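Local structure of DNA ligase (Archaeoglobus fulgidus, 3GDE) at residues Leu25-Ala30 against Ile179-Arg184. The protein probably seals nicks in double-stranded DNA during replication, recombination and repair, using ATP and forming an enzyme-AMP intermediate. Numbering follows the deposited sequence.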
loop_
_atom_site.group_PDB
_atom_site.type_symbol
_atom_site.label_atom_id
_atom_site.label_comp_id
_atom_site.label_asym_id
_atom_site.label_seq_id
_atom_site.Cartn_x
_atom_site.Cartn_y
_atom_site.Cartn_z
ATOM N N LEU A 25 22.266 2.393 8.547
ATOM C CA LEU A 25 20.951 1.970 9.036
ATOM C C LEU A 25 20.759 0.471 8.878
ATOM O O LEU A 25 20.351 -0.210 9.823
ATOM C CB LEU A 25 19.817 2.721 8.324
ATOM C CG LEU A 25 19.598 4.181 8.730
ATOM C CD1 LEU A 25 18.712 4.882 7.708
ATOM C CD2 LEU A 25 19.006 4.292 10.130
ATOM N N THR A 26 21.069 -0.035 7.685
ATOM C CA THR A 26 21.019 -1.464 7.396
ATOM C C THR A 26 21.835 -2.296 8.425
ATOM O O THR A 26 21.348 -3.300 8.956
ATOM C CB THR A 26 21.485 -1.742 5.938
ATOM O OG1 THR A 26 20.609 -1.071 5.025
ATOM C CG2 THR A 26 21.493 -3.236 5.616
ATOM N N ALA A 27 23.053 -1.849 8.714
ATOM C CA ALA A 27 23.973 -2.586 9.587
ATOM C C ALA A 27 23.553 -2.533 11.072
ATOM O O ALA A 27 23.582 -3.550 11.770
ATOM C CB ALA A 27 25.424 -2.091 9.381
ATOM N N ARG A 28 23.139 -1.355 11.536
ATOM C CA ARG A 28 22.549 -1.204 12.866
ATOM C C ARG A 28 21.331 -2.090 13.080
ATOM O O ARG A 28 21.218 -2.751 14.111
ATOM C CB ARG A 28 22.170 0.251 13.146
ATOM C CG ARG A 28 23.355 1.188 13.273
ATOM C CD ARG A 28 24.087 0.961 14.583
ATOM N NE ARG A 28 23.489 1.684 15.703
ATOM C CZ ARG A 28 24.133 2.588 16.439
ATOM N NH1 ARG A 28 25.406 2.880 16.181
ATOM N NH2 ARG A 28 23.508 3.189 17.447
ATOM N N ILE A 29 20.431 -2.107 12.101
ATOM C CA ILE A 29 19.189 -2.887 12.193
ATOM C C ILE A 29 19.438 -4.396 12.166
ATOM O O ILE A 29 18.802 -5.131 12.915
ATOM C CB ILE A 29 18.160 -2.476 11.101
ATOM C CG1 ILE A 29 17.716 -1.023 11.324
ATOM C CG2 ILE A 29 16.941 -3.459 11.075
ATOM C CD1 ILE A 29 16.914 -0.431 10.158
ATOM N N ALA A 30 20.360 -4.840 11.304
ATOM C CA ALA A 30 20.788 -6.242 11.254
ATOM C C ALA A 30 21.334 -6.717 12.588
ATOM O O ALA A 30 20.926 -7.769 13.086
ATOM C CB ALA A 30 21.846 -6.453 10.149
ATOM N N ILE A 179 17.523 -7.737 7.047
ATOM C CA ILE A 179 17.155 -9.127 7.296
ATOM C C ILE A 179 18.121 -10.075 6.590
ATOM O O ILE A 179 18.513 -11.107 7.156
ATOM C CB ILE A 179 15.697 -9.420 6.877
ATOM C CG1 ILE A 179 14.723 -8.761 7.870
ATOM C CG2 ILE A 179 15.437 -10.939 6.793
ATOM C CD1 ILE A 179 13.314 -8.550 7.314
ATOM N N ALA A 180 18.490 -9.731 5.355
ATOM C CA ALA A 180 19.494 -10.494 4.611
ATOM C C ALA A 180 20.862 -10.495 5.320
ATOM O O ALA A 180 21.500 -11.539 5.442
ATOM C CB ALA A 180 19.622 -9.968 3.188
ATOM N N ARG A 181 21.294 -9.320 5.779
ATOM C CA ARG A 181 22.562 -9.155 6.483
ATOM C C ARG A 181 22.603 -9.944 7.803
ATOM O O ARG A 181 23.583 -10.644 8.077
ATOM C CB ARG A 181 22.826 -7.668 6.736
ATOM C CG ARG A 181 24.212 -7.360 7.309
ATOM C CD ARG A 181 24.426 -5.874 7.449
ATOM N NE ARG A 181 25.736 -5.545 7.996
ATOM C CZ ARG A 181 26.827 -5.329 7.262
ATOM N NH1 ARG A 181 26.774 -5.418 5.937
ATOM N NH2 ARG A 181 27.979 -5.031 7.858
ATOM N N ALA A 182 21.524 -9.846 8.586
ATOM C CA ALA A 182 21.419 -10.455 9.906
ATOM C C ALA A 182 21.483 -11.973 9.867
ATOM O O ALA A 182 22.123 -12.599 10.720
ATOM C CB ALA A 182 20.118 -10.016 10.599
ATOM N N PHE A 183 20.812 -12.558 8.883
ATOM C CA PHE A 183 20.586 -13.997 8.871
ATOM C C PHE A 183 21.235 -14.720 7.696
ATOM O O PHE A 183 20.824 -15.829 7.349
ATOM C CB PHE A 183 19.082 -14.296 8.947
ATOM C CG PHE A 183 18.409 -13.699 10.152
ATOM C CD1 PHE A 183 18.773 -14.099 11.444
ATOM C CD2 PHE A 183 17.415 -12.735 10.005
ATOM C CE1 PHE A 183 18.154 -13.541 12.568
ATOM C CE2 PHE A 183 16.796 -12.178 11.123
ATOM C CZ PHE A 183 17.168 -12.583 12.403
ATOM N N ARG A 184 22.254 -14.095 7.106
ATOM C CA ARG A 184 23.093 -14.726 6.083
ATOM C C ARG A 184 22.264 -15.250 4.914
ATOM O O ARG A 184 22.310 -16.439 4.577
ATOM C CB ARG A 184 23.949 -15.849 6.691
ATOM C CG ARG A 184 25.437 -15.526 6.842
ATOM C CD ARG A 184 25.719 -14.246 7.628
ATOM N NE ARG A 184 26.864 -13.516 7.075
ATOM C CZ ARG A 184 27.553 -12.569 7.712
ATOM N NH1 ARG A 184 27.246 -12.215 8.954
ATOM N NH2 ARG A 184 28.566 -11.977 7.102
HETATM O O HOH W 1 25.487 -5.314 10.813
#
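Ala30 and Ala182 bring helix 22-34 and the last turn of helix 172-182 close together. Ala30 CA and Ala182 CA lie 4.5 Å apart, close for two helices, and both residues here are alanines. Ala30 CB sits 4.0 Å from Ala182 CB. The methyl of Ala182 also rests against the backbone of helix 22-34, with Ala182 CB 3.4 Å from Ala30 O. Arg181 adds its aliphatic chain to this tight, buried part. Its CG lies anti to the backbone N (chi1 -173°), and the chain runs extended to NE. This lays CB, CG and CD of Arg181 along the Ala30 methyl, each 3.8 Å from Ala30 CB. Just beyond, the chain leaves the helix at Phe183, and Ala182 O accepts a hydrogen bond from Gln34 NE2, a direct polar tie to the end of helix 22-34.

The guanidinium end of Arg181 forms the looser side. Arg181 is exposed, and its end runs past the partly exposed Ala27. There Ala27 CB lies 3.7 Å from Arg181 NE, in an oblique contact with the guanidinium. A water at the edge of that group, in its plane, accepts from Arg181 NE at 2.8 Å. The same water donates to Ala27 O, also at 2.8 Å. Thr26 CG2 makes a loose contact with Arg181 CD; Thr26 OG1 is hydrogen-bonded to Thr22 O. The arrangement is a close alanine-mediated helix-helix contact within the all-helical N-terminal DNA-binding domain of ATP-dependent DNA ligases.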